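Side-chain contacts in 3-oxo-tetronate kinase (Cupriavidus necator, PDB 5DMH), which catalyses the ATP-dependent phosphorylation of 3-oxo-tetronate to 3-oxo-tetronate 4-phosphate as a member of the four-carbon acid sugar kinase family: residues P318-L321 with A326-D329; L332-G337 with V342-T347; C372-A377 with V400-V405. All coordinates share one frame; numbering follows the deposited sequence.

Interaction 1: P318-L321 with A326-D329; sequences PLAL and AVAD. With ADP (adenosine-5'-diphosphate), chain C.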
loop_
_atom_site.group_PDB
_atom_site.type_symbol
_atom_site.label_atom_id
_atom_site.label_comp_id
_atom_site.label_asym_id
_atom_site.label_seq_id
_atom_site.Cartn_x
_atom_site.Cartn_y
_atom_site.Cartn_z
ATOM N N PRO A 318 -15.831 -18.585 2.266
ATOM C CA PRO A 318 -15.550 -18.283 3.679
ATOM C C PRO A 318 -16.410 -19.114 4.637
ATOM O O PRO A 318 -16.003 -19.427 5.754
ATOM C CB PRO A 318 -15.896 -16.803 3.792
ATOM C CG PRO A 318 -15.709 -16.267 2.398
ATOM C CD PRO A 318 -16.219 -17.381 1.524
ATOM N N LEU A 319 -17.608 -19.474 4.207
ATOM C CA LEU A 319 -18.493 -20.240 5.086
ATOM C C LEU A 319 -17.961 -21.650 5.302
ATOM O O LEU A 319 -18.140 -22.225 6.377
ATOM C CB LEU A 319 -19.919 -20.266 4.541
ATOM C CG LEU A 319 -20.600 -18.915 4.291
ATOM C CD1 LEU A 319 -22.023 -19.169 3.809
ATOM C CD2 LEU A 319 -20.594 -18.081 5.530
ATOM N N ALA A 320 -17.299 -22.206 4.289
ATOM C CA ALA A 320 -16.621 -23.509 4.419
ATOM C C ALA A 320 -15.420 -23.432 5.360
ATOM O O ALA A 320 -15.190 -24.349 6.164
ATOM C CB ALA A 320 -16.186 -24.028 3.059
ATOM N N LEU A 321 -14.667 -22.335 5.279
ATOM C CA LEU A 321 -13.574 -22.084 6.218
ATOM C C LEU A 321 -14.064 -22.069 7.665
ATOM O O LEU A 321 -13.477 -22.720 8.530
ATOM C CB LEU A 321 -12.851 -20.756 5.890
ATOM C CG LEU A 321 -12.081 -20.733 4.568
ATOM C CD1 LEU A 321 -11.553 -19.346 4.254
ATOM C CD2 LEU A 321 -10.938 -21.756 4.539
ATOM N N ALA A 326 -11.731 -28.537 4.816
ATOM C CA ALA A 326 -10.314 -28.510 4.464
ATOM C C ALA A 326 -10.063 -27.732 3.169
ATOM O O ALA A 326 -9.540 -28.278 2.200
ATOM C CB ALA A 326 -9.779 -29.958 4.339
ATOM N N VAL A 327 -10.389 -26.445 3.180
ATOM C CA VAL A 327 -10.358 -25.613 1.986
ATOM C C VAL A 327 -8.919 -25.311 1.535
ATOM O O VAL A 327 -8.611 -25.440 0.341
ATOM C CB VAL A 327 -11.132 -24.301 2.215
ATOM C CG1 VAL A 327 -11.050 -23.411 1.012
ATOM C CG2 VAL A 327 -12.587 -24.593 2.581
ATOM N N ALA A 328 -8.036 -24.954 2.468
ATOM C CA ALA A 328 -6.648 -24.704 2.100
ATOM C C ALA A 328 -5.970 -25.953 1.527
ATOM O O ALA A 328 -5.226 -25.858 0.543
ATOM C CB ALA A 328 -5.852 -24.160 3.281
ATOM N N ASP A 329 -6.223 -27.116 2.132
ATOM C CA ASP A 329 -5.703 -28.375 1.612
ATOM C C ASP A 329 -6.201 -28.600 0.178
ATOM O O ASP A 329 -5.440 -29.032 -0.689
ATOM C CB ASP A 329 -6.119 -29.561 2.493
ATOM C CG ASP A 329 -5.456 -29.553 3.871
ATOM O OD1 ASP A 329 -4.462 -28.825 4.070
ATOM O OD2 ASP A 329 -5.938 -30.303 4.756
HETATM P PB ADP C . -7.995 -4.374 -1.005
HETATM O O1B ADP C . -6.564 -4.178 -1.495
HETATM O O2B ADP C . -8.963 -4.513 -2.168
HETATM O O3B ADP C . -8.422 -3.361 0.046
HETATM P PA ADP C . -7.553 -6.407 1.055
HETATM O O1A ADP C . -6.970 -7.750 0.858
HETATM O O2A ADP C . -6.810 -5.320 1.754
HETATM O O3A ADP C . -8.063 -5.886 -0.401
HETATM O "O5'" ADP C . -8.925 -6.495 1.882
HETATM C "C5'" ADP C . -9.991 -7.344 1.482
HETATM C "C4'" ADP C . -10.603 -7.981 2.726
HETATM O "O4'" ADP C . -11.864 -8.541 2.398
HETATM C "C3'" ADP C . -9.740 -9.117 3.261
HETATM O "O3'" ADP C . -9.787 -9.169 4.701
HETATM C "C2'" ADP C . -10.399 -10.319 2.663
HETATM O "O2'" ADP C . -10.049 -11.520 3.319
HETATM C "C1'" ADP C . -11.850 -9.917 2.761
HETATM N N9 ADP C . -12.656 -10.715 1.844
HETATM C C8 ADP C . -12.342 -11.072 0.575
HETATM N N7 ADP C . -13.304 -11.838 0.041
HETATM C C5 ADP C . -14.252 -11.976 0.998
HETATM C C6 ADP C . -15.526 -12.689 1.092
HETATM N N6 ADP C . -15.950 -13.365 0.005
HETATM N N1 ADP C . -16.228 -12.584 2.238
HETATM C C2 ADP C . -15.784 -11.873 3.296
HETATM N N3 ADP C . -14.608 -11.203 3.304
HETATM C C4 ADP C . -13.820 -11.242 2.189
#

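Interaction 2: L332-G337 with V342-T347; sequences LAFAAG and VLIYAT. With ADP (adenosine-5'-diphosphate), chain C.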
loop_
_atom_site.group_PDB
_atom_site.type_symbol
_atom_site.label_atom_id
_atom_site.label_comp_id
_atom_site.label_asym_id
_atom_site.label_seq_id
_atom_site.Cartn_x
_atom_site.Cartn_y
_atom_site.Cartn_z
ATOM N N LEU A 332 -4.330 -26.276 -2.233
ATOM C CA LEU A 332 -3.007 -26.824 -2.435
ATOM C C LEU A 332 -3.005 -28.002 -3.411
ATOM O O LEU A 332 -2.154 -28.100 -4.295
ATOM C CB LEU A 332 -2.464 -27.300 -1.086
ATOM C CG LEU A 332 -1.420 -26.518 -0.290
ATOM C CD1 LEU A 332 -0.823 -25.381 -1.044
ATOM C CD2 LEU A 332 -2.012 -26.057 1.033
ATOM N N ALA A 333 -3.948 -28.916 -3.222
ATOM C CA ALA A 333 -4.063 -30.087 -4.084
ATOM C C ALA A 333 -4.386 -29.640 -5.502
ATOM O O ALA A 333 -3.905 -30.218 -6.467
ATOM C CB ALA A 333 -5.143 -31.037 -3.556
ATOM N N PHE A 334 -5.202 -28.600 -5.620
ATOM C CA PHE A 334 -5.619 -28.110 -6.931
ATOM C C PHE A 334 -4.408 -27.541 -7.674
ATOM O O PHE A 334 -4.131 -27.907 -8.829
ATOM C CB PHE A 334 -6.710 -27.047 -6.752
ATOM C CG PHE A 334 -7.264 -26.528 -8.034
ATOM C CD1 PHE A 334 -8.131 -27.312 -8.794
ATOM C CD2 PHE A 334 -6.933 -25.271 -8.490
ATOM C CE1 PHE A 334 -8.650 -26.853 -9.979
ATOM C CE2 PHE A 334 -7.459 -24.798 -9.697
ATOM C CZ PHE A 334 -8.319 -25.592 -10.436
ATOM N N ALA A 335 -3.675 -26.662 -6.995
ATOM C CA ALA A 335 -2.452 -26.095 -7.533
ATOM C C ALA A 335 -1.441 -27.187 -7.874
ATOM O O ALA A 335 -0.822 -27.142 -8.932
ATOM C CB ALA A 335 -1.860 -25.070 -6.551
ATOM N N ALA A 336 -1.302 -28.201 -7.015
ATOM C CA ALA A 336 -0.292 -29.234 -7.231
ATOM C C ALA A 336 -0.594 -30.116 -8.455
ATOM O O ALA A 336 0.298 -30.737 -9.011
ATOM C CB ALA A 336 -0.154 -30.121 -5.984
ATOM N N GLY A 337 -1.858 -30.194 -8.853
ATOM C CA GLY A 337 -2.242 -31.015 -9.976
ATOM C C GLY A 337 -2.127 -30.293 -11.305
ATOM O O GLY A 337 -2.336 -30.898 -12.352
ATOM N N VAL A 342 -2.322 -21.529 -11.229
ATOM C CA VAL A 342 -3.721 -21.452 -10.909
ATOM C C VAL A 342 -4.018 -20.180 -10.127
ATOM O O VAL A 342 -3.124 -19.562 -9.547
ATOM C CB VAL A 342 -4.203 -22.664 -10.078
ATOM C CG1 VAL A 342 -3.794 -23.980 -10.743
ATOM C CG2 VAL A 342 -3.721 -22.594 -8.637
ATOM N N LEU A 343 -5.298 -19.833 -10.123
ATOM C CA LEU A 343 -5.864 -18.745 -9.346
ATOM C C LEU A 343 -6.670 -19.331 -8.196
ATOM O O LEU A 343 -7.566 -20.164 -8.427
ATOM C CB LEU A 343 -6.799 -17.924 -10.240
ATOM C CG LEU A 343 -7.653 -16.876 -9.512
ATOM C CD1 LEU A 343 -6.835 -15.768 -8.873
ATOM C CD2 LEU A 343 -8.677 -16.306 -10.461
ATOM N N ILE A 344 -6.310 -18.960 -6.969
ATOM C CA ILE A 344 -7.121 -19.253 -5.795
ATOM C C ILE A 344 -7.716 -17.937 -5.340
ATOM O O ILE A 344 -6.969 -16.982 -5.082
ATOM C CB ILE A 344 -6.277 -19.887 -4.685
ATOM C CG1 ILE A 344 -5.461 -21.055 -5.237
ATOM C CG2 ILE A 344 -7.142 -20.305 -3.494
ATOM C CD1 ILE A 344 -6.268 -22.283 -5.690
ATOM N N TYR A 345 -9.042 -17.869 -5.210
ATOM C CA TYR A 345 -9.697 -16.577 -5.013
ATOM C C TYR A 345 -10.907 -16.641 -4.121
ATOM O O TYR A 345 -11.666 -17.591 -4.164
ATOM C CB TYR A 345 -10.098 -15.933 -6.361
ATOM C CG TYR A 345 -11.263 -16.582 -7.107
ATOM C CD1 TYR A 345 -11.062 -17.717 -7.867
ATOM C CD2 TYR A 345 -12.546 -16.062 -7.034
ATOM C CE1 TYR A 345 -12.099 -18.315 -8.567
ATOM C CE2 TYR A 345 -13.599 -16.657 -7.711
ATOM C CZ TYR A 345 -13.368 -17.788 -8.469
ATOM O OH TYR A 345 -14.394 -18.372 -9.161
ATOM N N ALA A 346 -11.062 -15.614 -3.298
ATOM C CA ALA A 346 -12.265 -15.426 -2.509
ATOM C C ALA A 346 -13.088 -14.284 -3.088
ATOM O O ALA A 346 -14.231 -14.063 -2.688
ATOM C CB ALA A 346 -11.898 -15.131 -1.081
ATOM N N THR A 347 -12.467 -13.541 -4.001
ATOM C CA THR A 347 -13.089 -12.417 -4.710
ATOM C C THR A 347 -14.547 -12.647 -5.061
ATOM O O THR A 347 -14.884 -13.624 -5.732
ATOM C CB THR A 347 -12.271 -12.110 -5.969
ATOM O OG1 THR A 347 -10.882 -12.056 -5.616
ATOM C CG2 THR A 347 -12.694 -10.785 -6.617
HETATM P PB ADP C . -7.995 -4.374 -1.005
HETATM O O1B ADP C . -6.564 -4.178 -1.495
HETATM O O2B ADP C . -8.963 -4.513 -2.168
HETATM O O3B ADP C . -8.422 -3.361 0.046
HETATM P PA ADP C . -7.553 -6.407 1.055
HETATM O O1A ADP C . -6.970 -7.750 0.858
HETATM O O2A ADP C . -6.810 -5.320 1.754
HETATM O O3A ADP C . -8.063 -5.886 -0.401
HETATM O "O5'" ADP C . -8.925 -6.495 1.882
HETATM C "C5'" ADP C . -9.991 -7.344 1.482
HETATM C "C4'" ADP C . -10.603 -7.981 2.726
HETATM O "O4'" ADP C . -11.864 -8.541 2.398
HETATM C "C3'" ADP C . -9.740 -9.117 3.261
HETATM O "O3'" ADP C . -9.787 -9.169 4.701
HETATM C "C2'" ADP C . -10.399 -10.319 2.663
HETATM O "O2'" ADP C . -10.049 -11.520 3.319
HETATM C "C1'" ADP C . -11.850 -9.917 2.761
HETATM N N9 ADP C . -12.656 -10.715 1.844
HETATM C C8 ADP C . -12.342 -11.072 0.575
HETATM N N7 ADP C . -13.304 -11.838 0.041
HETATM C C5 ADP C . -14.252 -11.976 0.998
HETATM C C6 ADP C . -15.526 -12.689 1.092
HETATM N N6 ADP C . -15.950 -13.365 0.005
HETATM N N1 ADP C . -16.228 -12.584 2.238
HETATM C C2 ADP C . -15.784 -11.873 3.296
HETATM N N3 ADP C . -14.608 -11.203 3.304
HETATM C C4 ADP C . -13.820 -11.242 2.189
#

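Interaction 3: C372-A377 with V400-V405; sequences CLATVA and VQALGV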
loop_
_atom_site.group_PDB
_atom_site.type_symbol
_atom_site.label_atom_id
_atom_site.label_comp_id
_atom_site.label_asym_id
_atom_site.label_seq_id
_atom_site.Cartn_x
_atom_site.Cartn_y
_atom_site.Cartn_z
ATOM N N CYS A 372 -6.314 -18.415 5.003
ATOM C CA CYS A 372 -6.397 -19.503 4.030
ATOM C C CYS A 372 -5.418 -19.277 2.894
ATOM O O CYS A 372 -4.599 -20.150 2.548
ATOM C CB CYS A 372 -7.820 -19.616 3.498
ATOM S SG CYS A 372 -8.041 -20.909 2.275
ATOM N N LEU A 373 -5.458 -18.075 2.339
ATOM C CA LEU A 373 -4.576 -17.730 1.233
ATOM C C LEU A 373 -3.127 -17.756 1.694
ATOM O O LEU A 373 -2.231 -18.167 0.925
ATOM C CB LEU A 373 -4.983 -16.353 0.642
ATOM C CG LEU A 373 -6.308 -16.354 -0.117
ATOM C CD1 LEU A 373 -6.741 -14.908 -0.465
ATOM C CD2 LEU A 373 -6.279 -17.216 -1.360
ATOM N N ALA A 374 -2.877 -17.330 2.935
ATOM C CA ALA A 374 -1.532 -17.334 3.469
ATOM C C ALA A 374 -1.025 -18.789 3.646
ATOM O O ALA A 374 0.134 -19.103 3.354
ATOM C CB ALA A 374 -1.481 -16.576 4.780
ATOM N N THR A 375 -1.895 -19.664 4.137
ATOM C CA THR A 375 -1.557 -21.093 4.242
ATOM C C THR A 375 -1.248 -21.705 2.855
ATOM O O THR A 375 -0.254 -22.425 2.667
ATOM C CB THR A 375 -2.701 -21.875 4.888
ATOM O OG1 THR A 375 -2.869 -21.444 6.230
ATOM C CG2 THR A 375 -2.424 -23.406 4.836
ATOM N N VAL A 376 -2.076 -21.385 1.871
ATOM C CA VAL A 376 -1.823 -21.866 0.519
ATOM C C VAL A 376 -0.452 -21.363 0.046
ATOM O O VAL A 376 0.353 -22.133 -0.438
ATOM C CB VAL A 376 -2.896 -21.452 -0.463
ATOM C CG1 VAL A 376 -2.462 -21.779 -1.878
ATOM C CG2 VAL A 376 -4.214 -22.150 -0.116
ATOM N N ALA A 377 -0.154 -20.084 0.252
ATOM C CA ALA A 377 1.165 -19.590 -0.128
ATOM C C ALA A 377 2.327 -20.325 0.566
ATOM O O ALA A 377 3.323 -20.693 -0.065
ATOM C CB ALA A 377 1.246 -18.104 0.134
ATOM N N VAL A 400 2.689 -12.585 2.619
ATOM C CA VAL A 400 4.105 -12.339 2.670
ATOM C C VAL A 400 4.664 -12.669 4.049
ATOM O O VAL A 400 5.784 -13.194 4.180
ATOM C CB VAL A 400 4.400 -10.888 2.250
ATOM C CG1 VAL A 400 5.858 -10.529 2.461
ATOM C CG2 VAL A 400 4.017 -10.699 0.793
ATOM N N GLN A 401 3.879 -12.415 5.090
ATOM C CA GLN A 401 4.306 -12.827 6.418
ATOM C C GLN A 401 4.375 -14.364 6.506
ATOM O O GLN A 401 5.307 -14.902 7.126
ATOM C CB GLN A 401 3.399 -12.220 7.492
ATOM C CG GLN A 401 3.691 -10.715 7.736
ATOM C CD GLN A 401 2.748 -10.049 8.759
ATOM O OE1 GLN A 401 1.596 -10.438 8.912
ATOM N NE2 GLN A 401 3.257 -9.052 9.464
ATOM N N ALA A 402 3.425 -15.070 5.905
ATOM C CA ALA A 402 3.414 -16.543 5.973
ATOM C C ALA A 402 4.593 -17.129 5.190
ATOM O O ALA A 402 5.108 -18.207 5.526
ATOM C CB ALA A 402 2.094 -17.094 5.447
ATOM N N LEU A 403 5.003 -16.433 4.130
ATOM C CA LEU A 403 6.195 -16.813 3.360
ATOM C C LEU A 403 7.521 -16.531 4.053
ATOM O O LEU A 403 8.577 -16.998 3.600
ATOM C CB LEU A 403 6.208 -16.095 2.014
ATOM C CG LEU A 403 5.143 -16.481 0.992
ATOM C CD1 LEU A 403 5.172 -15.508 -0.164
ATOM C CD2 LEU A 403 5.339 -17.910 0.500
ATOM N N GLY A 404 7.508 -15.763 5.135
ATOM C CA GLY A 404 8.724 -15.488 5.871
ATOM C C GLY A 404 9.676 -14.505 5.200
ATOM O O GLY A 404 10.848 -14.459 5.535
ATOM N N VAL A 405 9.157 -13.693 4.285
ATOM C CA VAL A 405 9.966 -12.732 3.550
ATOM C C VAL A 405 10.457 -11.645 4.501
ATOM O O VAL A 405 9.669 -11.112 5.268
ATOM C CB VAL A 405 9.142 -12.103 2.427
ATOM C CG1 VAL A 405 9.907 -11.012 1.723
ATOM C CG2 VAL A 405 8.716 -13.193 1.434
#

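Interaction 1: P318-L321 with A326-D329
Val327 meets both Leu321 and Ala320 with its isopropyl group, and these three side chains make up the whole apolar contact between the short helix 318-322 and the first turn of helix 327-336. Val327 gives up the most surface. Its CG1 lies anti to the backbone N (chi1 177°), which sets CG2 beside that nitrogen and turns it to the methyl of Ala320, with Val327 CG2 and Ala320 CB 3.7 Å apart. Leu321 comes to the same valine from another direction: its CD2 touches the branch point, Val327 CB, at 3.5 Å, tighter than usual for two carbons. Leu321 CD2 also lies 3.8 Å from Val327 CG2 and 3.9 Å from Val327 CG1, and the two side chains cross at about a right angle. Although the CB of Leu321 does not point at the second helix, the end of its side chain closes the distance. Both segments belong to the nucleotide-binding C-terminal domain, where the short helix follows the edge strand 313-315, and Ala326 takes the N-cap position of helix 327-336. Ile316, just beyond that strand, packs against Leu321 and Val327 alike, while Cys372 of helix 362-382 touches Leu321 as well as Ala328. On the ligand side, Pro318 begins the short helix and its ring reaches the adenine of ADP. Pro318 CG is 3.7 Å from N1 of ADP and 3.8 Å from the exocyclic N6 of ADP, a van der Waals contact at the six-membered ring of the base. Val356 of helix 350-360 and Val369 of helix 362-382 also pack on Pro318.

Interaction 2: L332-G337 with V342-T347
Val342 packs against both Phe334 and Ala335, and all the cross-segment contacts of these side chains are apolar. With chi1 at -51°, Val342 CG2 sits between its own backbone N and carbonyl carbon and meets the methyl of Ala335, Val342 CG2 to Ala335 CB being 3.7 Å. The other branch, CG1, approaches the aromatic ring obliquely, 3.9 Å from Phe334 CE2. Ile344, two residues further on, extends its CD1 to 4.1 Å from Phe334 CD2, so the CD2 and CE2 atoms of the ring meet both aliphatic chains. Helix 327-336 is thereby packed against strand 343-345, which lies between strands 288-292 and 313-315, one strand in from the outermost, 313-315, among the parallel strands of the C-terminal domain. Pro312 touches both Phe334 and Val342, and Leu373 of helix 362-382 packs on Ile344. Polar bonding to the ligand comes at the far end of segment 342-347, where the chain leaves the strand: ADP N6 donates a nearly straight hydrogen bond to Ala346 O, 3.3 Å long with an N-H...O angle of 162°. The methyl of Ala346 also lies close to the base, its CB 3.8 Å from N7 of ADP.

Interaction 3: C372-A377 with V400-V405
Ala374 and Ala377, one helical turn apart on helix 362-382, pack against Ala402 and Leu403 at the C-terminal end of helix 393-403, a helix-helix contact in the nucleotide-binding domain. At the closer pair the side chains meet as bare methyls: Ala374 CB and Ala402 CB stand 3.7 Å apart, which lets the two backbones come close, with their CA atoms 5.6 Å apart. Leu403 spans the wider second pair. Its CG lies anti to the carbonyl carbon (chi1 -68°), and its CD2 comes within 4.1 Å of Ala377 CB. Earlier in helix 393-403, Ala398 packs on Ala374 and Val399 on Ala377, while Leu291 of strand 288-292 also touches Ala377. Among backbone bonds, a Schellman motif ends helix 393-403: Gly404 takes positive phi (74°), its N bonds to Gln401 O, and Val405 N makes a weak bond to Val400 O. The remaining contacts set methyls against main-chain oxygens of helix 362-382. Ala402 CB lies 3.5 Å from Ala374 O, and Leu403 CD2 is likewise 3.5 Å from Ala377 O, one turn further along helix 362-382.

In the fold
From the N terminus, the three contacts follow one another in series, neither nested nor crossed. Interaction 1 closes the short turn joining helix 318-322 to helix 327-336. Interaction 2 starts further along that second helix and closes the loop that returns the chain to strand 343-345. Interaction 3 spans a longer excursion, through the end of helix 362-382 and strand 387-391, to helix 393-403. Helix 362-382 connects the set: beyond the contacts already described, Thr375 touches Ala328 of interaction 1 and Val376 touches Leu332 of interaction 2. ADP meets interactions 1 and 2 through its adenine, whereas interaction 3 lies nearer the centre of the chain.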